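Local coordinates for breast cancer anti-estrogen resistance protein 1 (PDB 5W93) that acts as a docking protein coordinating tyrosine kinase-based signalling in cell adhesion and migration, its C-terminal four-helix domain binding the LD1 peptide of paxillin, at residues Y82-T96 against M113-F127. The protein carries 2 engineered substitutions. Numbering follows the deposited sequence.
Engineered in segment 82-96: S87 (natural residue Cys).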
loop_
_atom_site.group_PDB
_atom_site.type_symbol
_atom_site.label_atom_id
_atom_site.label_comp_id
_atom_site.label_asym_id
_atom_site.label_seq_id
_atom_site.Cartn_x
_atom_site.Cartn_y
_atom_site.Cartn_z
ATOM N N TYR A 82 -9.898 -5.170 1.141
ATOM C CA TYR A 82 -8.477 -4.879 0.989
ATOM C C TYR A 82 -8.250 -3.444 0.540
ATOM O O TYR A 82 -7.308 -2.813 0.998
ATOM C CB TYR A 82 -7.792 -5.887 0.029
ATOM C CG TYR A 82 -7.540 -7.179 0.769
ATOM C CD1 TYR A 82 -6.518 -7.264 1.719
ATOM C CD2 TYR A 82 -8.371 -8.279 0.596
ATOM C CE1 TYR A 82 -6.315 -8.417 2.458
ATOM C CE2 TYR A 82 -8.174 -9.446 1.340
ATOM C CZ TYR A 82 -7.141 -9.504 2.263
ATOM O OH TYR A 82 -6.932 -10.647 3.001
ATOM N N SER A 83 -9.110 -2.906 -0.317
ATOM C CA SER A 83 -8.966 -1.492 -0.666
ATOM C C SER A 83 -9.083 -0.590 0.572
ATOM O O SER A 83 -8.277 0.327 0.749
ATOM C CB SER A 83 -10.007 -1.073 -1.720
ATOM O OG SER A 83 -9.799 -1.776 -2.943
ATOM N N ASN A 84 -10.085 -0.839 1.415
ATOM C CA ASN A 84 -10.232 -0.092 2.667
ATOM C C ASN A 84 -9.057 -0.292 3.636
ATOM O O ASN A 84 -8.565 0.660 4.225
ATOM C CB ASN A 84 -11.525 -0.479 3.373
ATOM C CG ASN A 84 -12.760 0.186 2.766
ATOM O OD1 ASN A 84 -12.661 1.161 2.014
ATOM N ND2 ASN A 84 -13.931 -0.335 3.107
ATOM N N LEU A 85 -8.629 -1.540 3.802
ATOM C CA LEU A 85 -7.511 -1.855 4.686
ATOM C C LEU A 85 -6.226 -1.152 4.230
ATOM O O LEU A 85 -5.555 -0.485 5.035
ATOM C CB LEU A 85 -7.288 -3.366 4.762
ATOM C CG LEU A 85 -6.065 -3.776 5.597
ATOM C CD1 LEU A 85 -6.270 -3.400 7.071
ATOM C CD2 LEU A 85 -5.732 -5.259 5.431
ATOM N N LEU A 86 -5.894 -1.276 2.944
ATOM C CA LEU A 86 -4.699 -0.616 2.415
ATOM C C LEU A 86 -4.810 0.914 2.549
ATOM O O LEU A 86 -3.830 1.581 2.864
ATOM C CB LEU A 86 -4.445 -1.016 0.944
ATOM C CG LEU A 86 -4.234 -2.525 0.708
ATOM C CD1 LEU A 86 -3.990 -2.877 -0.761
ATOM C CD2 LEU A 86 -3.133 -3.107 1.579
ATOM N N SER A 87 -5.995 1.465 2.315
ATOM C CA SER A 87 -6.185 2.912 2.466
ATOM C C SER A 87 -5.962 3.356 3.906
ATOM O O SER A 87 -5.358 4.397 4.160
ATOM C CB SER A 87 -7.579 3.336 1.998
ATOM O OG SER A 87 -7.692 3.157 0.595
ATOM N N ASP A 88 -6.463 2.561 4.840
ATOM C CA ASP A 88 -6.253 2.822 6.266
ATOM C C ASP A 88 -4.761 2.817 6.619
ATOM O O ASP A 88 -4.274 3.692 7.341
ATOM C CB ASP A 88 -6.993 1.789 7.106
ATOM C CG ASP A 88 -8.459 2.127 7.280
ATOM O OD1 ASP A 88 -8.921 3.084 6.623
ATOM O OD2 ASP A 88 -9.148 1.445 8.069
ATOM N N LEU A 89 -4.038 1.829 6.104
ATOM C CA LEU A 89 -2.607 1.719 6.359
ATOM C C LEU A 89 -1.795 2.867 5.728
ATOM O O LEU A 89 -0.813 3.336 6.319
ATOM C CB LEU A 89 -2.091 0.376 5.870
ATOM C CG LEU A 89 -2.631 -0.870 6.580
ATOM C CD1 LEU A 89 -2.153 -2.131 5.864
ATOM C CD2 LEU A 89 -2.220 -0.886 8.048
ATOM N N LEU A 90 -2.203 3.328 4.547
ATOM C CA LEU A 90 -1.559 4.501 3.950
ATOM C C LEU A 90 -1.696 5.729 4.854
ATOM O O LEU A 90 -0.735 6.478 5.003
ATOM C CB LEU A 90 -2.120 4.810 2.554
ATOM C CG LEU A 90 -1.857 3.754 1.465
ATOM C CD1 LEU A 90 -2.149 4.299 0.071
ATOM C CD2 LEU A 90 -0.432 3.252 1.542
ATOM N N ARG A 91 -2.872 5.943 5.448
ATOM C CA ARG A 91 -3.036 7.063 6.387
ATOM C C ARG A 91 -2.164 6.863 7.623
ATOM O O ARG A 91 -1.593 7.822 8.151
ATOM C CB ARG A 91 -4.503 7.239 6.800
ATOM C CG ARG A 91 -5.381 7.792 5.694
ATOM C CD ARG A 91 -6.794 8.087 6.184
ATOM N NE ARG A 91 -7.550 6.875 6.479
ATOM C CZ ARG A 91 -8.391 6.299 5.625
ATOM N NH1 ARG A 91 -8.578 6.830 4.425
ATOM N NH2 ARG A 91 -9.047 5.193 5.965
ATOM N N GLY A 92 -2.068 5.619 8.078
ATOM C CA GLY A 92 -1.203 5.262 9.186
ATOM C C GLY A 92 0.260 5.561 8.883
ATOM O O GLY A 92 1.010 6.022 9.755
ATOM N N ILE A 93 0.682 5.288 7.655
ATOM C CA ILE A 93 2.041 5.605 7.241
ATOM C C ILE A 93 2.265 7.130 7.179
ATOM O O ILE A 93 3.318 7.611 7.608
ATOM C CB ILE A 93 2.366 4.953 5.893
ATOM C CG1 ILE A 93 2.381 3.427 6.073
ATOM C CG2 ILE A 93 3.715 5.434 5.368
ATOM C CD1 ILE A 93 2.398 2.662 4.808
ATOM N N VAL A 94 1.293 7.890 6.677
ATOM C CA VAL A 94 1.428 9.353 6.701
ATOM C C VAL A 94 1.557 9.853 8.167
ATOM O O VAL A 94 2.447 10.635 8.481
ATOM C CB VAL A 94 0.236 10.045 5.999
ATOM C CG1 VAL A 94 0.261 11.564 6.200
ATOM C CG2 VAL A 94 0.237 9.696 4.501
ATOM N N ALA A 95 0.697 9.347 9.046
ATOM C CA ALA A 95 0.696 9.731 10.464
ATOM C C ALA A 95 2.021 9.416 11.159
ATOM O O ALA A 95 2.644 10.298 11.759
ATOM C CB ALA A 95 -0.460 9.042 11.210
ATOM N N THR A 96 2.453 8.162 11.083
ATOM C CA THR A 96 3.678 7.765 11.764
ATOM C C THR A 96 4.937 8.395 11.166
ATOM O O THR A 96 5.910 8.646 11.890
ATOM C CB THR A 96 3.845 6.240 11.786
ATOM O OG1 THR A 96 3.849 5.716 10.443
ATOM C CG2 THR A 96 2.722 5.605 12.573
ATOM N N MET A 113 6.707 3.731 12.626
ATOM C CA MET A 113 6.643 3.959 11.183
ATOM C C MET A 113 7.020 2.674 10.434
ATOM O O MET A 113 6.290 2.212 9.562
ATOM C CB MET A 113 7.565 5.129 10.814
ATOM C CG MET A 113 7.607 5.515 9.332
ATOM S SD MET A 113 8.794 6.848 9.030
ATOM C CE MET A 113 10.336 6.084 9.524
ATOM N N VAL A 114 8.155 2.084 10.801
ATOM C CA VAL A 114 8.598 0.826 10.213
ATOM C C VAL A 114 7.541 -0.293 10.311
ATOM O O VAL A 114 7.372 -1.088 9.368
ATOM C CB VAL A 114 9.912 0.359 10.881
ATOM C CG1 VAL A 114 10.186 -1.115 10.609
ATOM C CG2 VAL A 114 11.062 1.229 10.413
ATOM N N ASP A 115 6.831 -0.337 11.435
ATOM C CA ASP A 115 5.799 -1.347 11.663
ATOM C C ASP A 115 4.602 -1.164 10.727
ATOM O O ASP A 115 4.059 -2.148 10.224
ATOM C CB ASP A 115 5.304 -1.314 13.118
ATOM C CG ASP A 115 6.322 -1.879 14.117
ATOM O OD1 ASP A 115 7.268 -2.586 13.708
ATOM O OD2 ASP A 115 6.163 -1.606 15.325
ATOM N N ARG A 116 4.170 0.081 10.514
ATOM C CA ARG A 116 3.049 0.326 9.601
ATOM C C ARG A 116 3.443 -0.062 8.197
ATOM O O ARG A 116 2.636 -0.617 7.469
ATOM C CB ARG A 116 2.588 1.785 9.590
ATOM C CG ARG A 116 2.140 2.321 10.926
ATOM C CD ARG A 116 0.907 1.611 11.489
ATOM N NE ARG A 116 0.754 2.031 12.880
ATOM C CZ ARG A 116 0.034 3.076 13.284
ATOM N NH1 ARG A 116 -0.663 3.801 12.414
ATOM N NH2 ARG A 116 -0.009 3.381 14.570
ATOM N N VAL A 117 4.674 0.250 7.808
ATOM C CA VAL A 117 5.131 -0.102 6.462
ATOM C C VAL A 117 5.236 -1.617 6.313
ATOM O O VAL A 117 4.830 -2.160 5.285
ATOM C CB VAL A 117 6.466 0.573 6.122
ATOM C CG1 VAL A 117 7.016 0.046 4.793
ATOM C CG2 VAL A 117 6.277 2.111 6.074
ATOM N N LYS A 118 5.744 -2.306 7.340
ATOM C CA LYS A 118 5.770 -3.783 7.316
ATOM C C LYS A 118 4.364 -4.368 7.155
ATOM O O LYS A 118 4.144 -5.286 6.362
ATOM C CB LYS A 118 6.384 -4.365 8.597
ATOM C CG LYS A 118 7.890 -4.306 8.729
ATOM C CD LYS A 118 8.323 -5.127 9.961
ATOM C CE LYS A 118 9.724 -4.762 10.447
ATOM N NZ LYS A 118 9.859 -4.955 11.931
ATOM N N GLU A 119 3.421 -3.840 7.924
ATOM C CA GLU A 119 2.034 -4.290 7.855
ATOM C C GLU A 119 1.439 -4.050 6.473
ATOM O O GLU A 119 0.686 -4.881 5.957
ATOM C CB GLU A 119 1.185 -3.582 8.912
ATOM C CG GLU A 119 -0.278 -4.006 8.872
ATOM C CD GLU A 119 -1.093 -3.435 10.021
ATOM O OE1 GLU A 119 -0.575 -2.548 10.746
ATOM O OE2 GLU A 119 -2.258 -3.862 10.182
ATOM N N LEU A 120 1.791 -2.916 5.871
ATOM C CA LEU A 120 1.391 -2.640 4.488
ATOM C C LEU A 120 1.950 -3.673 3.520
ATOM O O LEU A 120 1.209 -4.201 2.684
ATOM C CB LEU A 120 1.829 -1.236 4.058
ATOM C CG LEU A 120 1.470 -0.891 2.601
ATOM C CD1 LEU A 120 -0.027 -0.657 2.432
ATOM C CD2 LEU A 120 2.261 0.321 2.109
ATOM N N GLY A 121 3.244 -3.965 3.621
ATOM C CA GLY A 121 3.848 -5.007 2.799
ATOM C C GLY A 121 3.139 -6.356 2.879
ATOM O O GLY A 121 2.825 -6.994 1.861
ATOM N N HIS A 122 2.881 -6.796 4.104
ATOM C CA HIS A 122 2.156 -8.031 4.339
ATOM C C HIS A 122 0.739 -7.996 3.757
ATOM O O HIS A 122 0.299 -8.951 3.113
ATOM C CB HIS A 122 2.106 -8.311 5.846
ATOM C CG HIS A 122 0.855 -8.980 6.299
ATOM N ND1 HIS A 122 0.641 -10.343 6.161
ATOM C CD2 HIS A 122 -0.258 -8.493 6.902
ATOM C CE1 HIS A 122 -0.535 -10.654 6.661
ATOM N NE2 HIS A 122 -1.106 -9.547 7.117
ATOM N N SER A 123 0.026 -6.897 3.988
ATOM C CA SER A 123 -1.373 -6.819 3.587
ATOM C C SER A 123 -1.511 -6.754 2.065
ATOM O O SER A 123 -2.479 -7.270 1.506
ATOM C CB SER A 123 -2.056 -5.608 4.232
ATOM O OG SER A 123 -2.166 -5.762 5.639
ATOM N N THR A 124 -0.545 -6.133 1.390
ATOM C CA THR A 124 -0.589 -6.060 -0.076
ATOM C C THR A 124 -0.282 -7.420 -0.718
ATOM O O THR A 124 -0.876 -7.793 -1.734
ATOM C CB THR A 124 0.394 -4.992 -0.633
ATOM O OG1 THR A 124 1.738 -5.296 -0.238
ATOM C CG2 THR A 124 0.004 -3.575 -0.150
ATOM N N GLN A 125 0.646 -8.152 -0.123
ATOM C CA GLN A 125 0.935 -9.512 -0.568
ATOM C C GLN A 125 -0.284 -10.402 -0.396
ATOM O O GLN A 125 -0.572 -11.250 -1.233
ATOM C CB GLN A 125 2.112 -10.107 0.206
ATOM C CG GLN A 125 3.445 -9.500 -0.151
ATOM C CD GLN A 125 3.823 -9.764 -1.593
ATOM O OE1 GLN A 125 3.542 -10.840 -2.144
ATOM N NE2 GLN A 125 4.459 -8.786 -2.219
ATOM N N GLN A 126 -0.988 -10.193 0.714
ATOM C CA GLN A 126 -2.191 -10.940 1.020
ATOM C C GLN A 126 -3.313 -10.608 0.030
ATOM O O GLN A 126 -4.018 -11.502 -0.441
ATOM C CB GLN A 126 -2.618 -10.636 2.449
ATOM C CG GLN A 126 -3.677 -11.521 2.976
ATOM C CD GLN A 126 -3.728 -11.445 4.462
ATOM O OE1 GLN A 126 -4.373 -10.564 5.017
ATOM N NE2 GLN A 126 -3.019 -12.350 5.128
ATOM N N PHE A 127 -3.461 -9.320 -0.287
ATOM C CA PHE A 127 -4.400 -8.870 -1.317
ATOM C C PHE A 127 -4.152 -9.604 -2.637
ATOM O O PHE A 127 -5.072 -10.150 -3.239
ATOM C CB PHE A 127 -4.274 -7.358 -1.524
ATOM C CG PHE A 127 -5.168 -6.799 -2.615
ATOM C CD1 PHE A 127 -6.469 -7.263 -2.789
ATOM C CD2 PHE A 127 -4.700 -5.785 -3.454
ATOM C CE1 PHE A 127 -7.294 -6.728 -3.787
ATOM C CE2 PHE A 127 -5.513 -5.240 -4.455
ATOM C CZ PHE A 127 -6.815 -5.714 -4.621
#
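L120 pushes its two methyls into a hole lined by L86, L89, L90 and I93, its CD2 lying 3.6 Å from I93 CD1. One turn on, L86 returns the knob: its CD2 rests 3.6 Å from T124 CG2, among L120, S123, T124 and F127. Toward F127 the filling turns aromatic. Y82 takes the CA of F127 over one ring face, a CH-pi contact 4.1 Å from the ring centroid, while the two rings run nearly parallel but slid apart, at 26°. At the other end T96 CG2 sits 3.7 Å above the plane of the R116 guanidinium, over its centre, and G92 CA meets NH1 at the guanidinium edge. A bend at chi2 (-63°) turns the R116 chain so that its guanidinium lies across T96 and its edge reaches G92.

Behind these contacts, T96 OG1 and S123 OG each bond the carbonyl oxygen one turn back in their own helix, G92 O at 2.9 Å and E119 O at 3.0 Å. Beyond, V60 and V52 of helix 42-69 touch L86 and L120, and L25 of helix 5-37 touches T124, completing the antiparallel four-helix bundle; L90 also packs on the bound peptide. With the T96 and S123 hydroxyls bonded within their own helices, the helices are joined chiefly by apolar packing.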